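Local coordinates for bifunctional GH43-CE protein (Bacteroides eggerthii, PDB 6MLY) that probably releases xylose from xylan-type chains through a glycoside hydrolase family 43 domain and carries a second, carbohydrate-esterase domain, at residues 317-321 with 349-353; 247-253 with 265-269; 569-573 with 773-778. All blocks are in the same frame, centred on the assembly; numbering follows the deposited sequence.

Contact 1: residues 317-321 with 349-353; sequences DDFNR and KGYLR
Phe319 turns one ring face to Leu352: CB of Leu352 stands over the centre of the ring, 3.6 Å from the centroid. With CG of Leu352 anti to the backbone N (chi1 161°), the branch slants across the ring and brings CD2 to CZ of Phe319. The opposite face is taken by CB of Asp317, and the ring is sandwiched between Asp317 of its own loop and Leu352 of strand 352-355. That strand belongs to a seven-stranded antiparallel sheet of the concanavalin A-like domain; Leu352 is backbone-bonded to Phe505 of strand 502-511, and Asp317, in the loop, to Phe508 of the same strand. Two successive Asx turns shape the loop, Asp317 OD1 accepting from Phe319 N and Asp318 OD1 from Asn320 N. Arg321 then grips Asp317 end-on, NH1 to OD1 and NH2 to OD2, each on the syn side of the carboxylate, while Trp332 provides a further donor to OD2. Beside the ring the backbones pass closely, and the carbonyl O of Phe319 receives a CA-H...O contact from Gly350 CA at 3.3 Å. Toward solvent the fit slackens: Asn320 OD1 approaches Gly350 CA no nearer than 3.9 Å, and the bent chain of the exposed Lys349 leaves NZ 3.9 Å from the carbonyl O of Arg321.

Contact 2: residues 247-253 with 265-269; sequences RGIAQGG and YLFED
Gln251 and Phe267 meet across a loosely bonded beta hairpin, strands 250-256 and 262-269, which forms part of a three-stranded antiparallel sheet in the family 43 glycosidase domain, a fold known as a five-bladed beta-propeller. Ala250 and Phe267 form a hydrogen-bonded pair in which Ala250 N donates to Phe267 O at 3.2 Å; the return bond, Phe267 N to Ala250 O, is weak. Farther along, Tyr265 N donates to Gly253 O, and the return bond from Gly253 N is weak. Between these points Leu266 CA and Gly252 CA make CA-H...O contacts to the carbonyls of Gln251 and Tyr265. The peptide of Gly253 lies over one face of the Tyr265 ring, whose hydroxyl is held by Gln203 and Met35 N. Toward Arg247, Ile249 CG2 packs on Leu266 CB and Ile249 CG1 on Glu268 CG.

The side chain of Gln251 crosses the edge of Phe267 obliquely. CB lies 3.8 Å from CE2 of the ring, CG comes slightly nearer the same atom, and CD follows at 3.6 Å. With CG anti to the backbone N (chi1 175°) and the chain extended, the amide arrives at the ring edge, its plane turned 44° from that of the ring. The Gln251 side chain lies about 5 Å from that of Asp143, predicted to tune the pKa of the catalytic acid, and at the tip Gln251 OE1 sits 3.3 Å from Phe267 CZ.

Contact 3: residues 569-573 with 773-778; sequences VFGKS and FNENTL
This is an apolar surface contact of the esterase domain, in which helix 563-577 meets Phe773, just before the C-terminal helix 775-789, and Leu778 in the first turn of that helix. At one end Val569 sets CG1 over a face of the Phe773 ring, 3.6 Å from the centroid and offset toward the rim. CG1 lies anti to the backbone N (chi1 179°) and also stands over the centre of the neighbouring Phe570 ring, so one methyl serves both aromatics. The two phenylalanine rings meet obliquely, planes 61° apart and centroids separated by 5.4 Å; Trp675 stacks on Phe773 and also meets Phe570. At the other end Leu778 brings CD2 to 3.6 Å from Ser573 OG. That hydroxyl is turned back on its own helix and donates to Phe570 O on a lone pair, and Leu778 CD2 packs beside it. Asn774 N-caps the C-terminal helix, its OD1 accepting from Thr777 N. The mostly parallel, mixed sheet of this domain, flanked by helices, and the probable nucleophile elbow that Phe570 touches are those of the alpha/beta-hydrolase fold.

The three contacts follow one another along the chain, each in its own part of the protein. Contact 2 lies in the glycosidase domain, contact 1 in the concanavalin A-like domain, and contact 3 in the esterase domain. None touches another: nearest atoms are about 26 Å apart between contacts 1 and 2, about 27 Å between 1 and 3, and about 35 Å between 2 and 3, which lie on opposite sides of the chain's centre. In contact 2 the Gln251 side chain comes about 5 Å from that of Asp143, a predicted catalytic-site residue. Contact 3 lies away from the bound sodium ion but borders a probable serine-esterase centre; contact 1 is structural packing.

Contact 1: residues 317-321 with 349-353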
loop_
_atom_site.group_PDB
_atom_site.type_symbol
_atom_site.label_atom_id
_atom_site.label_comp_id
_atom_site.label_asym_id
_atom_site.label_seq_id
_atom_site.Cartn_x
_atom_site.Cartn_y
_atom_site.Cartn_z
ATOM N N ASP A 317 15.149 13.793 5.192
ATOM C CA ASP A 317 16.432 14.311 4.716
ATOM C C ASP A 317 16.189 15.505 3.792
ATOM O O ASP A 317 15.572 15.361 2.744
ATOM C CB ASP A 317 17.245 13.237 3.985
ATOM C CG ASP A 317 18.755 13.443 4.028
ATOM O OD1 ASP A 317 19.199 14.546 4.420
ATOM O OD2 ASP A 317 19.482 12.494 3.676
ATOM N N ASP A 318 16.707 16.671 4.192
ATOM C CA ASP A 318 16.597 17.908 3.419
ATOM C C ASP A 318 17.686 17.947 2.335
ATOM O O ASP A 318 17.717 18.874 1.515
ATOM C CB ASP A 318 16.659 19.137 4.336
ATOM C CG ASP A 318 17.960 19.308 5.109
ATOM O OD1 ASP A 318 18.792 18.382 5.079
ATOM O OD2 ASP A 318 18.132 20.369 5.739
ATOM N N PHE A 319 18.579 16.947 2.354
ATOM C CA PHE A 319 19.704 16.789 1.422
ATOM C C PHE A 319 20.624 18.017 1.489
ATOM O O PHE A 319 21.249 18.397 0.494
ATOM C CB PHE A 319 19.194 16.456 0.018
ATOM C CG PHE A 319 18.575 15.085 -0.094
ATOM C CD1 PHE A 319 19.323 13.947 0.165
ATOM C CD2 PHE A 319 17.244 14.926 -0.448
ATOM C CE1 PHE A 319 18.755 12.685 0.072
ATOM C CE2 PHE A 319 16.677 13.663 -0.544
ATOM C CZ PHE A 319 17.435 12.546 -0.287
ATOM N N ASN A 320 20.718 18.595 2.693
ATOM C CA ASN A 320 21.648 19.660 3.042
ATOM C C ASN A 320 22.703 19.085 3.978
ATOM O O ASN A 320 22.356 18.405 4.943
ATOM C CB ASN A 320 20.976 20.820 3.781
ATOM C CG ASN A 320 20.813 22.070 2.949
ATOM O OD1 ASN A 320 21.713 22.456 2.204
ATOM N ND2 ASN A 320 19.679 22.725 3.112
ATOM N N ARG A 321 23.969 19.406 3.699
ATOM C CA ARG A 321 25.096 18.861 4.411
ATOM C C ARG A 321 25.995 20.014 4.870
ATOM O O ARG A 321 26.344 20.885 4.073
ATOM C CB ARG A 321 25.840 17.867 3.513
ATOM C CG ARG A 321 24.998 16.683 3.053
ATOM C CD ARG A 321 24.444 15.843 4.194
ATOM N NE ARG A 321 23.744 14.652 3.724
ATOM C CZ ARG A 321 22.427 14.551 3.547
ATOM N NH1 ARG A 321 21.625 15.548 3.886
ATOM N NH2 ARG A 321 21.916 13.449 3.026
ATOM N N LYS A 349 23.289 22.061 -4.672
ATOM C CA LYS A 349 23.349 22.151 -3.206
ATOM C C LYS A 349 21.921 22.206 -2.644
ATOM O O LYS A 349 21.141 23.071 -3.021
ATOM C CB LYS A 349 24.166 23.370 -2.762
ATOM C CG LYS A 349 24.073 23.698 -1.275
ATOM C CD LYS A 349 25.395 24.065 -0.614
ATOM C CE LYS A 349 25.570 23.381 0.729
ATOM N NZ LYS A 349 26.878 23.690 1.358
ATOM N N GLY A 350 21.611 21.270 -1.741
ATOM C CA GLY A 350 20.290 21.120 -1.131
ATOM C C GLY A 350 19.460 20.024 -1.791
ATOM O O GLY A 350 18.354 19.708 -1.321
ATOM N N TYR A 351 19.999 19.440 -2.872
ATOM C CA TYR A 351 19.308 18.448 -3.691
ATOM C C TYR A 351 20.168 17.182 -3.837
ATOM O O TYR A 351 21.404 17.248 -3.945
ATOM C CB TYR A 351 18.988 19.031 -5.071
ATOM C CG TYR A 351 18.009 20.183 -5.087
ATOM C CD1 TYR A 351 18.382 21.454 -4.678
ATOM C CD2 TYR A 351 16.708 20.012 -5.536
ATOM C CE1 TYR A 351 17.492 22.516 -4.696
ATOM C CE2 TYR A 351 15.805 21.062 -5.557
ATOM C CZ TYR A 351 16.197 22.321 -5.139
ATOM O OH TYR A 351 15.311 23.364 -5.169
ATOM N N LEU A 352 19.493 16.025 -3.826
ATOM C CA LEU A 352 20.046 14.738 -4.261
ATOM C C LEU A 352 19.776 14.585 -5.761
ATOM O O LEU A 352 18.631 14.762 -6.195
ATOM C CB LEU A 352 19.371 13.611 -3.471
ATOM C CG LEU A 352 19.480 12.213 -4.083
ATOM C CD1 LEU A 352 20.901 11.686 -3.980
ATOM C CD2 LEU A 352 18.512 11.254 -3.414
ATOM N N ARG A 353 20.816 14.265 -6.538
ATOM C CA ARG A 353 20.689 14.146 -7.992
ATOM C C ARG A 353 21.074 12.729 -8.428
ATOM O O ARG A 353 22.259 12.407 -8.522
ATOM C CB ARG A 353 21.554 15.188 -8.712
ATOM C CG ARG A 353 21.513 15.087 -10.232
ATOM C CD ARG A 353 22.251 16.213 -10.931
ATOM N NE ARG A 353 21.512 17.464 -10.858
ATOM C CZ ARG A 353 21.799 18.559 -11.553
ATOM N NH1 ARG A 353 22.840 18.580 -12.368
ATOM N NH2 ARG A 353 21.044 19.634 -11.428
#

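Contact 2: residues 247-253 with 265-269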
loop_
_atom_site.group_PDB
_atom_site.type_symbol
_atom_site.label_atom_id
_atom_site.label_comp_id
_atom_site.label_asym_id
_atom_site.label_seq_id
_atom_site.Cartn_x
_atom_site.Cartn_y
_atom_site.Cartn_z
ATOM N N ARG A 247 1.599 -16.532 18.584
ATOM C CA ARG A 247 1.498 -15.782 17.317
ATOM C C ARG A 247 2.754 -16.002 16.451
ATOM O O ARG A 247 3.117 -15.126 15.653
ATOM C CB ARG A 247 1.246 -14.295 17.600
ATOM C CG ARG A 247 -0.146 -13.994 18.134
ATOM C CD ARG A 247 -0.276 -12.561 18.613
ATOM N NE ARG A 247 0.311 -12.363 19.931
ATOM C CZ ARG A 247 0.317 -11.207 20.583
ATOM N NH1 ARG A 247 -0.228 -10.134 20.035
ATOM N NH2 ARG A 247 0.869 -11.124 21.780
ATOM N N GLY A 248 3.396 -17.174 16.594
ATOM C CA GLY A 248 4.613 -17.540 15.846
ATOM C C GLY A 248 5.755 -16.538 16.018
ATOM O O GLY A 248 6.658 -16.452 15.151
ATOM N N ILE A 249 5.727 -15.800 17.147
ATOM C CA ILE A 249 6.763 -14.827 17.523
ATOM C C ILE A 249 7.986 -15.610 18.022
ATOM O O ILE A 249 8.075 -15.936 19.202
ATOM C CB ILE A 249 6.258 -13.843 18.604
ATOM C CG1 ILE A 249 5.008 -13.079 18.158
ATOM C CG2 ILE A 249 7.371 -12.894 19.040
ATOM C CD1 ILE A 249 4.227 -12.467 19.301
ATOM N N ALA A 250 8.922 -15.891 17.111
ATOM C CA ALA A 250 10.006 -16.821 17.360
ATOM C C ALA A 250 11.332 -16.249 16.854
ATOM O O ALA A 250 11.359 -15.231 16.151
ATOM C CB ALA A 250 9.701 -18.143 16.703
ATOM N N GLN A 251 12.417 -16.930 17.249
ATOM C CA GLN A 251 13.796 -16.667 16.846
ATOM C C GLN A 251 14.343 -15.447 17.593
ATOM O O GLN A 251 13.790 -14.353 17.504
ATOM C CB GLN A 251 13.923 -16.462 15.338
ATOM C CG GLN A 251 15.325 -16.059 14.912
ATOM C CD GLN A 251 15.552 -16.243 13.433
ATOM O OE1 GLN A 251 14.622 -16.469 12.660
ATOM N NE2 GLN A 251 16.805 -16.143 13.023
ATOM N N GLY A 252 15.467 -15.668 18.285
ATOM C CA GLY A 252 16.161 -14.671 19.083
ATOM C C GLY A 252 16.997 -15.323 20.172
ATOM O O GLY A 252 17.378 -16.492 20.063
ATOM N N GLY A 253 17.270 -14.553 21.228
ATOM C CA GLY A 253 18.026 -15.005 22.385
ATOM C C GLY A 253 17.689 -14.186 23.619
ATOM O O GLY A 253 16.696 -13.443 23.615
ATOM N N TYR A 265 14.489 -11.296 23.178
ATOM C CA TYR A 265 14.306 -10.536 21.940
ATOM C C TYR A 265 13.952 -11.522 20.820
ATOM O O TYR A 265 14.687 -12.484 20.592
ATOM C CB TYR A 265 15.523 -9.661 21.624
ATOM C CG TYR A 265 16.816 -10.386 21.356
ATOM C CD1 TYR A 265 17.155 -10.802 20.079
ATOM C CD2 TYR A 265 17.720 -10.629 22.379
ATOM C CE1 TYR A 265 18.348 -11.456 19.828
ATOM C CE2 TYR A 265 18.918 -11.286 22.147
ATOM C CZ TYR A 265 19.236 -11.699 20.866
ATOM O OH TYR A 265 20.420 -12.338 20.634
ATOM N N LEU A 266 12.796 -11.280 20.177
ATOM C CA LEU A 266 12.194 -12.140 19.145
ATOM C C LEU A 266 11.521 -11.259 18.083
ATOM O O LEU A 266 11.452 -10.040 18.242
ATOM C CB LEU A 266 11.151 -13.057 19.793
ATOM C CG LEU A 266 11.602 -13.865 21.008
ATOM C CD1 LEU A 266 10.397 -14.357 21.799
ATOM C CD2 LEU A 266 12.485 -15.032 20.589
ATOM N N PHE A 267 10.985 -11.884 17.026
ATOM C CA PHE A 267 10.245 -11.148 15.990
ATOM C C PHE A 267 9.064 -11.969 15.454
ATOM O O PHE A 267 9.103 -13.207 15.434
ATOM C CB PHE A 267 11.178 -10.717 14.854
ATOM C CG PHE A 267 11.686 -11.824 13.962
ATOM C CD1 PHE A 267 10.902 -12.331 12.934
ATOM C CD2 PHE A 267 12.963 -12.335 14.125
ATOM C CE1 PHE A 267 11.376 -13.340 12.109
ATOM C CE2 PHE A 267 13.435 -13.345 13.299
ATOM C CZ PHE A 267 12.644 -13.846 12.293
ATOM N N GLU A 268 8.031 -11.240 15.001
ATOM C CA GLU A 268 6.818 -11.770 14.355
ATOM C C GLU A 268 6.887 -11.463 12.855
ATOM O O GLU A 268 7.591 -10.544 12.447
ATOM C CB GLU A 268 5.575 -11.111 14.963
ATOM C CG GLU A 268 4.276 -11.867 14.722
ATOM C CD GLU A 268 3.008 -11.053 14.943
ATOM O OE1 GLU A 268 3.109 -9.807 14.997
ATOM O OE2 GLU A 268 1.917 -11.663 15.051
ATOM N N ASP A 269 6.160 -12.242 12.047
ATOM C CA ASP A 269 5.877 -11.892 10.648
ATOM C C ASP A 269 4.551 -11.126 10.601
ATOM O O ASP A 269 3.487 -11.744 10.562
ATOM C CB ASP A 269 5.833 -13.136 9.756
ATOM C CG ASP A 269 7.133 -13.921 9.741
ATOM O OD1 ASP A 269 8.174 -13.327 10.072
ATOM O OD2 ASP A 269 7.091 -15.124 9.407
#

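Contact 3: residues 569-573 with 773-778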
loop_
_atom_site.group_PDB
_atom_site.type_symbol
_atom_site.label_atom_id
_atom_site.label_comp_id
_atom_site.label_asym_id
_atom_site.label_seq_id
_atom_site.Cartn_x
_atom_site.Cartn_y
_atom_site.Cartn_z
ATOM N N VAL A 569 -13.328 10.289 -13.422
ATOM C CA VAL A 569 -14.296 11.097 -14.181
ATOM C C VAL A 569 -14.906 12.186 -13.285
ATOM O O VAL A 569 -14.951 13.351 -13.684
ATOM C CB VAL A 569 -15.401 10.214 -14.794
ATOM C CG1 VAL A 569 -16.424 11.043 -15.555
ATOM C CG2 VAL A 569 -14.827 9.123 -15.688
ATOM N N PHE A 570 -15.401 11.790 -12.103
ATOM C CA PHE A 570 -16.144 12.682 -11.192
ATOM C C PHE A 570 -15.260 13.141 -10.022
ATOM O O PHE A 570 -15.171 14.341 -9.749
ATOM C CB PHE A 570 -17.387 11.982 -10.634
ATOM C CG PHE A 570 -18.315 11.395 -11.668
ATOM C CD1 PHE A 570 -18.994 12.215 -12.558
ATOM C CD2 PHE A 570 -18.520 10.026 -11.743
ATOM C CE1 PHE A 570 -19.854 11.677 -13.503
ATOM C CE2 PHE A 570 -19.380 9.489 -12.691
ATOM C CZ PHE A 570 -20.043 10.315 -13.572
ATOM N N GLY A 571 -14.637 12.162 -9.346
ATOM C CA GLY A 571 -13.936 12.293 -8.055
ATOM C C GLY A 571 -13.459 13.699 -7.726
ATOM O O GLY A 571 -13.987 14.334 -6.813
ATOM N N LYS A 572 -12.441 14.171 -8.454
ATOM C CA LYS A 572 -11.725 15.415 -8.128
ATOM C C LYS A 572 -12.707 16.588 -7.965
ATOM O O LYS A 572 -12.599 17.363 -7.011
ATOM C CB LYS A 572 -10.684 15.728 -9.207
ATOM N N SER A 573 -13.663 16.708 -8.894
ATOM C CA SER A 573 -14.555 17.877 -8.975
ATOM C C SER A 573 -15.524 17.914 -7.785
ATOM O O SER A 573 -15.794 18.985 -7.235
ATOM C CB SER A 573 -15.288 17.907 -10.289
ATOM O OG SER A 573 -15.816 16.626 -10.599
ATOM N N PHE A 773 -19.584 14.878 -21.194
ATOM C CA PHE A 773 -18.602 15.029 -20.061
ATOM C C PHE A 773 -17.640 16.180 -20.359
ATOM O O PHE A 773 -16.611 15.973 -21.003
ATOM C CB PHE A 773 -17.778 13.755 -19.826
ATOM C CG PHE A 773 -18.389 12.768 -18.865
ATOM C CD1 PHE A 773 -18.750 13.164 -17.588
ATOM C CD2 PHE A 773 -18.594 11.445 -19.229
ATOM C CE1 PHE A 773 -19.323 12.261 -16.706
ATOM C CE2 PHE A 773 -19.167 10.541 -18.343
ATOM C CZ PHE A 773 -19.532 10.953 -17.082
ATOM N N ASN A 774 -17.975 17.374 -19.857
ATOM C CA ASN A 774 -17.187 18.580 -20.103
ATOM C C ASN A 774 -17.312 19.521 -18.899
ATOM O O ASN A 774 -18.061 19.242 -17.964
ATOM C CB ASN A 774 -17.615 19.257 -21.407
ATOM C CG ASN A 774 -19.075 19.641 -21.390
ATOM O OD1 ASN A 774 -19.445 20.651 -20.796
ATOM N ND2 ASN A 774 -19.911 18.823 -22.008
ATOM N N GLU A 775 -16.571 20.635 -18.955
ATOM C CA GLU A 775 -16.467 21.617 -17.875
ATOM C C GLU A 775 -17.858 21.996 -17.362
ATOM O O GLU A 775 -18.115 21.922 -16.161
ATOM C CB GLU A 775 -15.761 22.883 -18.361
ATOM C CG GLU A 775 -14.283 22.695 -18.644
ATOM C CD GLU A 775 -13.547 23.985 -18.969
ATOM O OE1 GLU A 775 -14.214 24.956 -19.387
ATOM O OE2 GLU A 775 -12.309 24.018 -18.797
ATOM N N ASN A 776 -18.735 22.387 -18.294
ATOM C CA ASN A 776 -20.022 23.016 -17.992
ATOM C C ASN A 776 -20.990 21.973 -17.416
ATOM O O ASN A 776 -21.633 22.227 -16.393
ATOM C CB ASN A 776 -20.604 23.713 -19.225
ATOM C CG ASN A 776 -19.628 24.668 -19.885
ATOM O OD1 ASN A 776 -19.505 24.691 -21.108
ATOM N ND2 ASN A 776 -18.918 25.453 -19.090
ATOM N N THR A 777 -21.082 20.810 -18.076
ATOM C CA THR A 777 -21.958 19.713 -17.642
ATOM C C THR A 777 -21.515 19.227 -16.256
ATOM O O THR A 777 -22.348 19.018 -15.371
ATOM C CB THR A 777 -21.998 18.572 -18.671
ATOM O OG1 THR A 777 -20.761 18.514 -19.384
ATOM C CG2 THR A 777 -23.123 18.726 -19.669
ATOM N N LEU A 778 -20.199 19.068 -16.081
ATOM C CA LEU A 778 -19.609 18.642 -14.809
ATOM C C LEU A 778 -19.991 19.641 -13.707
ATOM O O LEU A 778 -20.493 19.246 -12.662
ATOM C CB LEU A 778 -18.087 18.532 -14.971
ATOM C CG LEU A 778 -17.355 17.663 -13.947
ATOM C CD1 LEU A 778 -17.640 16.184 -14.177
ATOM C CD2 LEU A 778 -15.857 17.924 -13.996
#